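Local atomic coordinates of F-actin-capping protein subunit alpha (Dictyostelium discoideum, PDB entry 4AKR), a protein that binds the barbed, fast-growing ends of actin filaments independently of calcium and blocks subunit exchange there without severing the filaments. Residues Gln9-Phe14 / Ser38-Ser43; Asp119-Lys124 / Ser219-Ala224; Thr123-Glu128 / Val150-Cys155; Ser169-Thr174 / Lys208-Pro213. All blocks are in the same frame, centred on the assembly; numbering follows the deposited sequence.

Contact 1 of 4, residues Gln9-Phe14 / Ser38-Ser43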
loop_
_atom_site.group_PDB
_atom_site.type_symbol
_atom_site.label_atom_id
_atom_site.label_comp_id
_atom_site.label_asym_id
_atom_site.label_seq_id
_atom_site.Cartn_x
_atom_site.Cartn_y
_atom_site.Cartn_z
ATOM N N GLN A 9 16.119 13.663 -6.176
ATOM C CA GLN A 9 14.828 13.272 -6.727
ATOM C C GLN A 9 14.339 11.976 -6.092
ATOM O O GLN A 9 13.134 11.777 -5.938
ATOM C CB GLN A 9 14.913 13.083 -8.239
ATOM C CG GLN A 9 13.573 12.702 -8.882
ATOM C CD GLN A 9 12.576 13.853 -8.912
ATOM O OE1 GLN A 9 12.826 14.880 -9.543
ATOM N NE2 GLN A 9 11.443 13.684 -8.234
ATOM N N ILE A 10 15.268 11.094 -5.732
ATOM C CA ILE A 10 14.889 9.819 -5.116
ATOM C C ILE A 10 14.200 10.081 -3.776
ATOM O O ILE A 10 13.095 9.590 -3.524
ATOM C CB ILE A 10 16.125 8.904 -4.883
ATOM C CG1 ILE A 10 16.714 8.478 -6.228
ATOM C CG2 ILE A 10 15.725 7.663 -4.077
ATOM C CD1 ILE A 10 17.936 7.610 -6.111
ATOM N N ALA A 11 14.857 10.876 -2.934
ATOM C CA ALA A 11 14.334 11.223 -1.618
ATOM C C ALA A 11 13.036 12.021 -1.673
ATOM O O ALA A 11 12.225 11.934 -0.761
ATOM C CB ALA A 11 15.383 11.994 -0.828
ATOM N N THR A 12 12.844 12.803 -2.734
ATOM C CA THR A 12 11.630 13.600 -2.881
ATOM C C THR A 12 10.465 12.651 -3.074
ATOM O O THR A 12 9.393 12.847 -2.517
ATOM C CB THR A 12 11.705 14.559 -4.105
ATOM O OG1 THR A 12 12.748 15.515 -3.907
ATOM C CG2 THR A 12 10.389 15.307 -4.287
ATOM N N ASN A 13 10.682 11.612 -3.867
ATOM C CA ASN A 13 9.628 10.633 -4.124
ATOM C C ASN A 13 9.238 9.830 -2.891
ATOM O O ASN A 13 8.078 9.434 -2.754
ATOM C CB ASN A 13 10.047 9.697 -5.255
ATOM C CG ASN A 13 9.634 10.220 -6.606
ATOM O OD1 ASN A 13 8.546 9.908 -7.097
ATOM N ND2 ASN A 13 10.484 11.042 -7.207
ATOM N N PHE A 14 10.194 9.568 -2.003
ATOM C CA PHE A 14 9.864 8.841 -0.783
ATOM C C PHE A 14 8.907 9.724 0.011
ATOM O O PHE A 14 7.779 9.332 0.325
ATOM C CB PHE A 14 11.117 8.564 0.062
ATOM C CG PHE A 14 12.073 7.580 -0.560
ATOM C CD1 PHE A 14 11.656 6.713 -1.567
ATOM C CD2 PHE A 14 13.392 7.516 -0.134
ATOM C CE1 PHE A 14 12.537 5.804 -2.137
ATOM C CE2 PHE A 14 14.278 6.615 -0.697
ATOM C CZ PHE A 14 13.849 5.755 -1.703
ATOM N N SER A 38 22.080 18.822 3.388
ATOM C CA SER A 38 21.924 20.019 2.574
ATOM C C SER A 38 21.365 19.707 1.194
ATOM O O SER A 38 20.905 20.604 0.492
ATOM C CB SER A 38 23.267 20.736 2.429
ATOM O OG SER A 38 24.162 19.972 1.641
ATOM N N LEU A 39 21.405 18.433 0.807
ATOM C CA LEU A 39 20.899 18.015 -0.501
ATOM C C LEU A 39 19.463 18.455 -0.778
ATOM O O LEU A 39 19.122 18.790 -1.909
ATOM C CB LEU A 39 20.990 16.491 -0.642
ATOM C CG LEU A 39 22.382 15.894 -0.840
ATOM C CD1 LEU A 39 22.303 14.372 -0.828
ATOM C CD2 LEU A 39 22.957 16.393 -2.155
ATOM N N LEU A 40 18.619 18.445 0.249
ATOM C CA LEU A 40 17.224 18.833 0.073
ATOM C C LEU A 40 16.917 20.179 0.713
ATOM O O LEU A 40 15.771 20.456 1.079
ATOM C CB LEU A 40 16.298 17.773 0.676
ATOM C CG LEU A 40 16.059 16.480 -0.105
ATOM C CD1 LEU A 40 17.380 15.878 -0.584
ATOM C CD2 LEU A 40 15.298 15.509 0.794
ATOM N N ASN A 41 17.942 21.014 0.843
ATOM C CA ASN A 41 17.770 22.320 1.455
ATOM C C ASN A 41 17.285 23.349 0.451
ATOM O O ASN A 41 17.439 24.545 0.664
ATOM C CB ASN A 41 19.085 22.775 2.088
ATOM C CG ASN A 41 18.963 22.987 3.589
ATOM O OD1 ASN A 41 18.347 22.180 4.295
ATOM N ND2 ASN A 41 19.555 24.072 4.086
ATOM N N ALA A 42 16.688 22.878 -0.637
ATOM C CA ALA A 42 16.182 23.769 -1.669
ATOM C C ALA A 42 14.883 23.226 -2.247
ATOM O O ALA A 42 14.164 23.934 -2.955
ATOM C CB ALA A 42 17.219 23.919 -2.769
ATOM N N SER A 43 14.581 21.975 -1.918
ATOM C CA SER A 43 13.384 21.304 -2.422
ATOM C C SER A 43 12.315 21.077 -1.349
ATOM O O SER A 43 11.120 20.984 -1.657
ATOM C CB SER A 43 13.783 19.953 -3.025
ATOM O OG SER A 43 14.434 19.160 -2.042
#
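The methyl of A11 meets one branch of L40: A11 CB lies 3.9 Å from L40 CD2, the sole apolar pair joining residues 9-14 to 38-43. With chi1 at -77°, L40 holds CG beside its own backbone N and opposite the carbonyl carbon, and from there CD2 reaches the helix. At the next residue, T12 OG1 and S43 OG face each other at 4.4 Å, too far for a bond. The T12 hydroxyl is hydrogen-bonded instead to V8 O within its helix, while S43 OG is covered by the contact and has no partner in the model.

What positions L40 is a type I beta turn from S38 to N41, closed by N41 N on S38 O at 3.0 Å. On the helix side, N13 ND2 joins the backbone N of N13 in gripping Q9 O, the two donors coming from opposite faces of the carbonyl plane; the ND2 bond is nearly straight, 178° at 3.0 Å. Further out, L34 touches both A11 and L40. The loop between helices 23-31 and 44-55 thus packs on helix 4-16, and with V30 of helix 23-31 also against A11, the N-terminal helices and their connecting loop form one helical cluster.

Contact 2 of 4, residues Asp119-Lys124 / Ser219-Ala224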
loop_
_atom_site.group_PDB
_atom_site.type_symbol
_atom_site.label_atom_id
_atom_site.label_comp_id
_atom_site.label_asym_id
_atom_site.label_seq_id
_atom_site.Cartn_x
_atom_site.Cartn_y
_atom_site.Cartn_z
ATOM N N ASP A 119 -21.827 26.065 4.438
ATOM C CA ASP A 119 -20.992 25.748 5.585
ATOM C C ASP A 119 -21.801 25.108 6.721
ATOM O O ASP A 119 -21.330 24.165 7.348
ATOM C CB ASP A 119 -20.264 27.011 6.070
ATOM C CG ASP A 119 -18.966 26.692 6.776
ATOM O OD1 ASP A 119 -18.758 25.506 7.113
ATOM O OD2 ASP A 119 -18.151 27.615 6.992
ATOM N N GLU A 120 -23.011 25.603 6.981
ATOM C CA GLU A 120 -23.844 25.021 8.047
ATOM C C GLU A 120 -24.098 23.538 7.776
ATOM O O GLU A 120 -24.070 22.705 8.684
ATOM C CB GLU A 120 -25.212 25.714 8.153
ATOM C CG GLU A 120 -25.219 27.156 8.653
ATOM C CD GLU A 120 -26.641 27.693 8.872
ATOM O OE1 GLU A 120 -27.537 27.390 8.044
ATOM O OE2 GLU A 120 -26.864 28.425 9.865
ATOM N N GLU A 121 -24.370 23.217 6.517
ATOM C CA GLU A 121 -24.652 21.843 6.136
ATOM C C GLU A 121 -23.414 20.942 6.174
ATOM O O GLU A 121 -23.487 19.799 6.632
ATOM C CB GLU A 121 -25.297 21.815 4.744
ATOM C CG GLU A 121 -26.622 22.563 4.670
ATOM C CD GLU A 121 -27.628 22.059 5.695
ATOM O OE1 GLU A 121 -27.896 20.832 5.722
ATOM O OE2 GLU A 121 -28.153 22.887 6.474
ATOM N N ALA A 122 -22.280 21.453 5.703
ATOM C CA ALA A 122 -21.054 20.661 5.713
ATOM C C ALA A 122 -20.676 20.305 7.150
ATOM O O ALA A 122 -20.236 19.189 7.433
ATOM C CB ALA A 122 -19.922 21.434 5.047
ATOM N N THR A 123 -20.868 21.254 8.060
ATOM C CA THR A 123 -20.544 21.039 9.461
ATOM C C THR A 123 -21.379 19.906 10.057
ATOM O O THR A 123 -20.824 18.970 10.634
ATOM C CB THR A 123 -20.739 22.344 10.279
ATOM O OG1 THR A 123 -19.914 23.378 9.728
ATOM C CG2 THR A 123 -20.334 22.136 11.721
ATOM N N LYS A 124 -22.701 19.979 9.908
ATOM C CA LYS A 124 -23.591 18.933 10.421
ATOM C C LYS A 124 -23.322 17.583 9.748
ATOM O O LYS A 124 -23.303 16.538 10.400
ATOM C CB LYS A 124 -25.059 19.323 10.202
ATOM C CG LYS A 124 -25.493 20.562 10.981
ATOM C CD LYS A 124 -26.958 20.962 10.705
ATOM C CE LYS A 124 -27.142 21.549 9.312
ATOM N NZ LYS A 124 -28.505 22.139 9.087
ATOM N N SER A 219 -31.959 26.413 0.850
ATOM C CA SER A 219 -32.396 25.218 0.118
ATOM C C SER A 219 -31.291 24.630 -0.747
ATOM O O SER A 219 -31.047 23.427 -0.721
ATOM C CB SER A 219 -33.594 25.545 -0.781
ATOM O OG SER A 219 -34.724 25.897 -0.009
ATOM N N THR A 220 -30.647 25.492 -1.523
ATOM C CA THR A 220 -29.566 25.094 -2.414
ATOM C C THR A 220 -28.539 24.270 -1.649
ATOM O O THR A 220 -28.066 23.238 -2.131
ATOM C CB THR A 220 -28.883 26.342 -3.012
ATOM O OG1 THR A 220 -29.853 27.115 -3.720
ATOM C CG2 THR A 220 -27.783 25.956 -3.967
ATOM N N ALA A 221 -28.209 24.727 -0.446
ATOM C CA ALA A 221 -27.236 24.043 0.402
ATOM C C ALA A 221 -27.772 22.708 0.902
ATOM O O ALA A 221 -27.101 21.680 0.797
ATOM C CB ALA A 221 -26.865 24.927 1.589
ATOM N N VAL A 222 -28.985 22.735 1.441
ATOM C CA VAL A 222 -29.619 21.543 1.980
ATOM C C VAL A 222 -29.776 20.453 0.932
ATOM O O VAL A 222 -29.475 19.283 1.185
ATOM C CB VAL A 222 -31.008 21.871 2.572
ATOM C CG1 VAL A 222 -31.760 20.590 2.901
ATOM C CG2 VAL A 222 -30.840 22.713 3.832
ATOM N N ASN A 223 -30.245 20.837 -0.249
ATOM C CA ASN A 223 -30.450 19.864 -1.303
ATOM C C ASN A 223 -29.156 19.400 -1.939
ATOM O O ASN A 223 -29.104 18.312 -2.494
ATOM C CB ASN A 223 -31.415 20.424 -2.346
ATOM C CG ASN A 223 -32.777 20.732 -1.747
ATOM O OD1 ASN A 223 -33.324 19.927 -0.997
ATOM N ND2 ASN A 223 -33.327 21.894 -2.067
ATOM N N ALA A 224 -28.104 20.202 -1.844
ATOM C CA ALA A 224 -26.829 19.805 -2.424
ATOM C C ALA A 224 -26.241 18.704 -1.546
ATOM O O ALA A 224 -25.680 17.728 -2.044
ATOM C CB ALA A 224 -25.878 20.990 -2.486
HETATM O O HOH W 1 -28.669 18.053 3.914
#
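The carboxylate of E121 presents one face to V222: CG2 of V222 stands almost straight above the group, 3.8 Å from E121 CD and equally 3.8 Å from E121 OE2. K124 NZ approaches from the opposite side of that plane, meeting E121 OE2 at 2.7 Å on its syn side, 35° out of plane, in a salt bridge. At the other oxygen, a water gives a weak bond of 3.4 Å to E121 OE1 and a shorter one, 3.1 Å, to V222 O; it has more acceptors near it than protons, so this bridge need not be made all the time.

A chi1 of -61° sets E121 CG beside the backbone N, 3.9 Å from A221 CB, and the bend at chi2 (-56°) then carries the carboxylate over V222. F225 touches E121 as well, and F118 and A117 of the first helix close on A221. An alanine in place of E121 would probably strip K124 of its salt-bridge partner and uncover the V222 methyl.

No direct hydrogen bond joins helices 112-129 and 217-248 here. The glutamate stem therefore acts as apolar filler between them, while its charge is probably offset by K124 of the same helix, and a water lies at the margin of the contact.

Contact 3 of 4, residues Thr123-Glu128 / Val150-Cys155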
loop_
_atom_site.group_PDB
_atom_site.type_symbol
_atom_site.label_atom_id
_atom_site.label_comp_id
_atom_site.label_asym_id
_atom_site.label_seq_id
_atom_site.Cartn_x
_atom_site.Cartn_y
_atom_site.Cartn_z
ATOM N N THR A 123 -20.868 21.254 8.060
ATOM C CA THR A 123 -20.544 21.039 9.461
ATOM C C THR A 123 -21.379 19.906 10.057
ATOM O O THR A 123 -20.824 18.970 10.634
ATOM C CB THR A 123 -20.739 22.344 10.279
ATOM O OG1 THR A 123 -19.914 23.378 9.728
ATOM C CG2 THR A 123 -20.334 22.136 11.721
ATOM N N LYS A 124 -22.701 19.979 9.908
ATOM C CA LYS A 124 -23.591 18.933 10.421
ATOM C C LYS A 124 -23.322 17.583 9.748
ATOM O O LYS A 124 -23.303 16.538 10.400
ATOM C CB LYS A 124 -25.059 19.323 10.202
ATOM C CG LYS A 124 -25.493 20.562 10.981
ATOM C CD LYS A 124 -26.958 20.962 10.705
ATOM C CE LYS A 124 -27.142 21.549 9.312
ATOM N NZ LYS A 124 -28.505 22.139 9.087
ATOM N N TYR A 125 -23.135 17.602 8.436
ATOM C CA TYR A 125 -22.864 16.375 7.702
ATOM C C TYR A 125 -21.584 15.739 8.237
ATOM O O TYR A 125 -21.534 14.546 8.497
ATOM C CB TYR A 125 -22.711 16.673 6.210
ATOM C CG TYR A 125 -22.406 15.449 5.373
ATOM C CD1 TYR A 125 -23.328 14.409 5.257
ATOM C CD2 TYR A 125 -21.179 15.320 4.716
ATOM C CE1 TYR A 125 -23.031 13.267 4.510
ATOM C CE2 TYR A 125 -20.872 14.184 3.966
ATOM C CZ TYR A 125 -21.802 13.161 3.869
ATOM O OH TYR A 125 -21.490 12.033 3.151
ATOM N N CYS A 126 -20.557 16.559 8.401
ATOM C CA CYS A 126 -19.259 16.123 8.900
ATOM C C CYS A 126 -19.376 15.543 10.318
ATOM O O CYS A 126 -18.800 14.492 10.621
ATOM C CB CYS A 126 -18.300 17.317 8.874
ATOM S SG CYS A 126 -16.555 16.940 9.112
ATOM N N ASN A 127 -20.130 16.219 11.181
ATOM C CA ASN A 127 -20.310 15.753 12.552
ATOM C C ASN A 127 -21.092 14.453 12.586
ATOM O O ASN A 127 -20.893 13.634 13.478
ATOM C CB ASN A 127 -21.057 16.786 13.406
ATOM C CG ASN A 127 -20.238 18.024 13.677
ATOM O OD1 ASN A 127 -19.057 18.092 13.335
ATOM N ND2 ASN A 127 -20.862 19.019 14.303
ATOM N N GLU A 128 -21.976 14.265 11.612
ATOM C CA GLU A 128 -22.800 13.066 11.553
ATOM C C GLU A 128 -22.100 11.818 11.014
ATOM O O GLU A 128 -22.254 10.732 11.576
ATOM C CB GLU A 128 -24.051 13.339 10.718
ATOM C CG GLU A 128 -24.937 12.119 10.486
ATOM C CD GLU A 128 -25.802 11.767 11.683
ATOM O OE1 GLU A 128 -26.730 12.545 11.998
ATOM O OE2 GLU A 128 -25.558 10.712 12.311
ATOM N N VAL A 150 -16.298 22.141 -1.058
ATOM C CA VAL A 150 -16.394 21.489 0.241
ATOM C C VAL A 150 -15.299 20.435 0.419
ATOM O O VAL A 150 -15.200 19.484 -0.363
ATOM C CB VAL A 150 -17.749 20.789 0.417
ATOM C CG1 VAL A 150 -17.880 20.268 1.827
ATOM C CG2 VAL A 150 -18.874 21.743 0.091
ATOM N N CYS A 151 -14.489 20.607 1.456
ATOM C CA CYS A 151 -13.409 19.684 1.756
ATOM C C CYS A 151 -13.663 19.012 3.101
ATOM O O CYS A 151 -14.041 19.669 4.066
ATOM C CB CYS A 151 -12.073 20.426 1.833
ATOM S SG CYS A 151 -11.589 21.350 0.357
ATOM N N ILE A 152 -13.467 17.703 3.153
ATOM C CA ILE A 152 -13.629 16.947 4.391
ATOM C C ILE A 152 -12.401 16.055 4.508
ATOM O O ILE A 152 -11.999 15.421 3.529
ATOM C CB ILE A 152 -14.897 16.061 4.376
ATOM C CG1 ILE A 152 -16.134 16.936 4.125
ATOM C CG2 ILE A 152 -15.016 15.310 5.702
ATOM C CD1 ILE A 152 -17.461 16.247 4.356
ATOM N N SER A 153 -11.790 16.017 5.687
ATOM C CA SER A 153 -10.598 15.201 5.869
ATOM C C SER A 153 -10.533 14.633 7.273
ATOM O O SER A 153 -10.619 15.370 8.253
ATOM C CB SER A 153 -9.339 16.029 5.590
ATOM O OG SER A 153 -8.208 15.185 5.428
ATOM N N THR A 154 -10.366 13.318 7.365
ATOM C CA THR A 154 -10.298 12.662 8.655
ATOM C C THR A 154 -9.324 11.499 8.605
ATOM O O THR A 154 -9.322 10.716 7.657
ATOM C CB THR A 154 -11.681 12.138 9.093
ATOM O OG1 THR A 154 -11.583 11.593 10.412
ATOM C CG2 THR A 154 -12.177 11.055 8.132
ATOM N N CYS A 155 -8.508 11.386 9.647
ATOM C CA CYS A 155 -7.505 10.345 9.721
ATOM C C CYS A 155 -7.491 9.655 11.070
ATOM O O CYS A 155 -8.178 10.068 12.007
ATOM C CB CYS A 155 -6.130 10.948 9.463
ATOM S SG CYS A 155 -5.717 12.279 10.633
#
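Y125 is the first residue of 123-128 to touch the strand. Its side chain leaves the helix with CG anti to the backbone N (chi1 179°), and the ring edge, not a face, meets I152: CD1 of I152 lies near the ring plane, 3.8 Å from Y125 CD2 and 4.0 Å from Y125 CE2. The two side chains cross at about a right angle. Beyond the edge, the phenol OH is hydrogen-bonded to E232 OE1 and to a basic side chain of the other subunit, so the polar end of a buried ring is satisfied while its flank packs on isoleucine.

C126 comes next and meets the other branch of I152, with C126 SG 4.1 Å from I152 CG2. The isoleucine is therefore forked between consecutive helix residues. Its chi1 of -57° sets CG2 anti to the backbone N and CG1, which carries CD1, beside that N. The CA atoms of C126 and I152, 7.3 Å apart, are the closest across the two segments.

At E128 the helix turns to its assembly: its backbone is hydrogen-bonded to the other subunit. On the strand side, I152 pairs through its backbone with S169. With all three touching side chains buried, the result is a helix-on-antiparallel-sheet layer, as in the capping-protein core.

Contact 4 of 4, residues Ser169-Thr174 / Lys208-Pro213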
loop_
_atom_site.group_PDB
_atom_site.type_symbol
_atom_site.label_atom_id
_atom_site.label_comp_id
_atom_site.label_asym_id
_atom_site.label_seq_id
_atom_site.Cartn_x
_atom_site.Cartn_y
_atom_site.Cartn_z
ATOM N N SER A 169 -12.546 13.825 1.116
ATOM C CA SER A 169 -13.658 14.113 0.215
ATOM C C SER A 169 -13.556 15.572 -0.205
ATOM O O SER A 169 -13.392 16.457 0.637
ATOM C CB SER A 169 -15.014 13.895 0.900
ATOM O OG SER A 169 -15.309 12.528 1.079
ATOM N N VAL A 170 -13.622 15.819 -1.509
ATOM C CA VAL A 170 -13.584 17.181 -2.029
ATOM C C VAL A 170 -14.710 17.296 -3.045
ATOM O O VAL A 170 -14.642 16.709 -4.136
ATOM C CB VAL A 170 -12.235 17.512 -2.716
ATOM C CG1 VAL A 170 -12.317 18.874 -3.386
ATOM C CG2 VAL A 170 -11.104 17.512 -1.685
ATOM N N TRP A 171 -15.763 18.014 -2.659
ATOM C CA TRP A 171 -16.926 18.224 -3.519
ATOM C C TRP A 171 -16.965 19.659 -3.991
ATOM O O TRP A 171 -16.969 20.595 -3.185
ATOM C CB TRP A 171 -18.233 17.917 -2.784
ATOM C CG TRP A 171 -18.498 16.458 -2.588
ATOM C CD1 TRP A 171 -18.070 15.676 -1.556
ATOM C CD2 TRP A 171 -19.195 15.590 -3.490
ATOM N NE1 TRP A 171 -18.453 14.372 -1.760
ATOM C CE2 TRP A 171 -19.143 14.291 -2.940
ATOM C CE3 TRP A 171 -19.852 15.784 -4.714
ATOM C CZ2 TRP A 171 -19.723 13.188 -3.569
ATOM C CZ3 TRP A 171 -20.430 14.689 -5.342
ATOM C CH2 TRP A 171 -20.361 13.404 -4.766
ATOM N N THR A 172 -17.011 19.829 -5.302
ATOM C CA THR A 172 -17.052 21.151 -5.901
ATOM C C THR A 172 -18.435 21.373 -6.468
ATOM O O THR A 172 -18.843 20.676 -7.393
ATOM C CB THR A 172 -16.017 21.250 -7.008
ATOM O OG1 THR A 172 -14.726 20.961 -6.456
ATOM C CG2 THR A 172 -16.028 22.632 -7.626
ATOM N N CYS A 173 -19.148 22.349 -5.914
ATOM C CA CYS A 173 -20.512 22.642 -6.333
ATOM C C CYS A 173 -20.639 23.963 -7.083
ATOM O O CYS A 173 -20.363 25.034 -6.532
ATOM C CB CYS A 173 -21.422 22.662 -5.108
ATOM S SG CYS A 173 -21.069 21.326 -3.943
ATOM N N THR A 174 -21.084 23.877 -8.336
ATOM C CA THR A 174 -21.237 25.053 -9.185
ATOM C C THR A 174 -22.700 25.314 -9.537
ATOM O O THR A 174 -23.469 24.384 -9.799
ATOM C CB THR A 174 -20.419 24.898 -10.479
ATOM O OG1 THR A 174 -19.042 24.670 -10.152
ATOM C CG2 THR A 174 -20.508 26.158 -11.311
ATOM N N LYS A 208 -17.451 11.227 -8.638
ATOM C CA LYS A 208 -18.897 11.189 -8.827
ATOM C C LYS A 208 -19.431 12.576 -9.125
ATOM O O LYS A 208 -18.796 13.579 -8.807
ATOM C CB LYS A 208 -19.584 10.675 -7.560
ATOM C CG LYS A 208 -19.186 9.275 -7.136
ATOM C CD LYS A 208 -19.832 8.227 -8.019
ATOM C CE LYS A 208 -19.494 6.825 -7.532
ATOM N NZ LYS A 208 -20.193 5.779 -8.338
ATOM N N GLN A 209 -20.605 12.626 -9.736
ATOM C CA GLN A 209 -21.248 13.895 -10.040
ATOM C C GLN A 209 -22.732 13.778 -9.732
ATOM O O GLN A 209 -23.382 12.823 -10.152
ATOM C CB GLN A 209 -21.071 14.288 -11.517
ATOM C CG GLN A 209 -21.883 15.536 -11.906
ATOM C CD GLN A 209 -21.722 15.945 -13.360
ATOM O OE1 GLN A 209 -20.692 16.485 -13.766
ATOM N NE2 GLN A 209 -22.745 15.687 -14.152
ATOM N N THR A 210 -23.257 14.743 -8.983
ATOM C CA THR A 210 -24.671 14.743 -8.645
ATOM C C THR A 210 -25.276 16.060 -9.098
ATOM O O THR A 210 -24.559 16.992 -9.480
ATOM C CB THR A 210 -24.906 14.599 -7.124
ATOM O OG1 THR A 210 -24.360 15.733 -6.446
ATOM C CG2 THR A 210 -24.248 13.340 -6.599
ATOM N N THR A 211 -26.598 16.131 -9.057
ATOM C CA THR A 211 -27.302 17.334 -9.461
ATOM C C THR A 211 -28.472 17.611 -8.523
ATOM O O THR A 211 -29.130 16.683 -8.041
ATOM C CB THR A 211 -27.827 17.197 -10.905
ATOM O OG1 THR A 211 -26.722 16.987 -11.792
ATOM C CG2 THR A 211 -28.562 18.456 -11.327
ATOM N N SER A 212 -28.724 18.891 -8.264
ATOM C CA SER A 212 -29.821 19.291 -7.395
ATOM C C SER A 212 -30.251 20.736 -7.688
ATOM O O SER A 212 -29.518 21.502 -8.320
ATOM C CB SER A 212 -29.412 19.110 -5.927
ATOM O OG SER A 212 -28.110 19.606 -5.698
ATOM N N PRO A 213 -31.454 21.122 -7.233
ATOM C CA PRO A 213 -32.024 22.460 -7.434
ATOM C C PRO A 213 -31.252 23.649 -6.857
ATOM O O PRO A 213 -30.759 23.603 -5.732
ATOM C CB PRO A 213 -33.412 22.347 -6.799
ATOM C CG PRO A 213 -33.719 20.890 -6.861
ATOM C CD PRO A 213 -32.403 20.263 -6.506
#
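Two torsions send the W171 indole toward K208. A chi1 of -75° places CG beside the backbone N and opposite the carbonyl carbon, and a chi2 of 87° turns the ring plane roughly square to the stem, so that the six-membered ring projects to the far strand. There W171 CH2 comes 4.0 Å from K208 CB, while W171 CZ3 is 4.0 Å from K208 O and 4.2 Å from T210 OG1. The lysine carbon and the threonine oxygen both approach the ring obliquely.

W171 and K208 run side by side and point the same way. The lysine touches the indole with the base of its chain; bending at chi2 (-75°) then takes the remainder elsewhere, and NZ makes a weak hydrogen bond to the backbone of the other subunit. The far side of the indole is anchored too, since W171 NE1 is hydrogen-bonded to E232 OE2, an oxygen that S169 OG also engages. That bond would limit rotation of the ring and provides for its polar atom in a buried setting.

No hydrogen bond crosses between the two segments, and their nearest CA atoms, those of W171 and Q209, are 8.9 Å apart. This spacing fits the strand order, because 181-194 runs between 163-175 and 198-213: T172 pairs with N185 of that strand, and S184 touches both C173 and T210. Helix 217-248 covers the same face of the sheet, with I228 and A231 against W171, and A227 and A231 against T210.

From the N terminus, contact 1 closes first, a short loop holding helix 23-31 and no strand, whose nearest atoms stay about 17 Å or more from the other three. Contacts 2 and 3 then set out from one stretch of helix 112-129, sharing T123 and K124. Contact 3 closes early, on strand 145-158, and contact 4 follows it in series between strands 163-175 and 198-213. Contact 2 closes last, on helix 217-248, so contact 4 is nested inside its loop. These three adjoin: A122 CB packs 4.0 Å from V150 CG1, V150 N probably bonds W171 O at 2.7 Å, and S212 touches A224. Together they tie both helices to the five-stranded sheet.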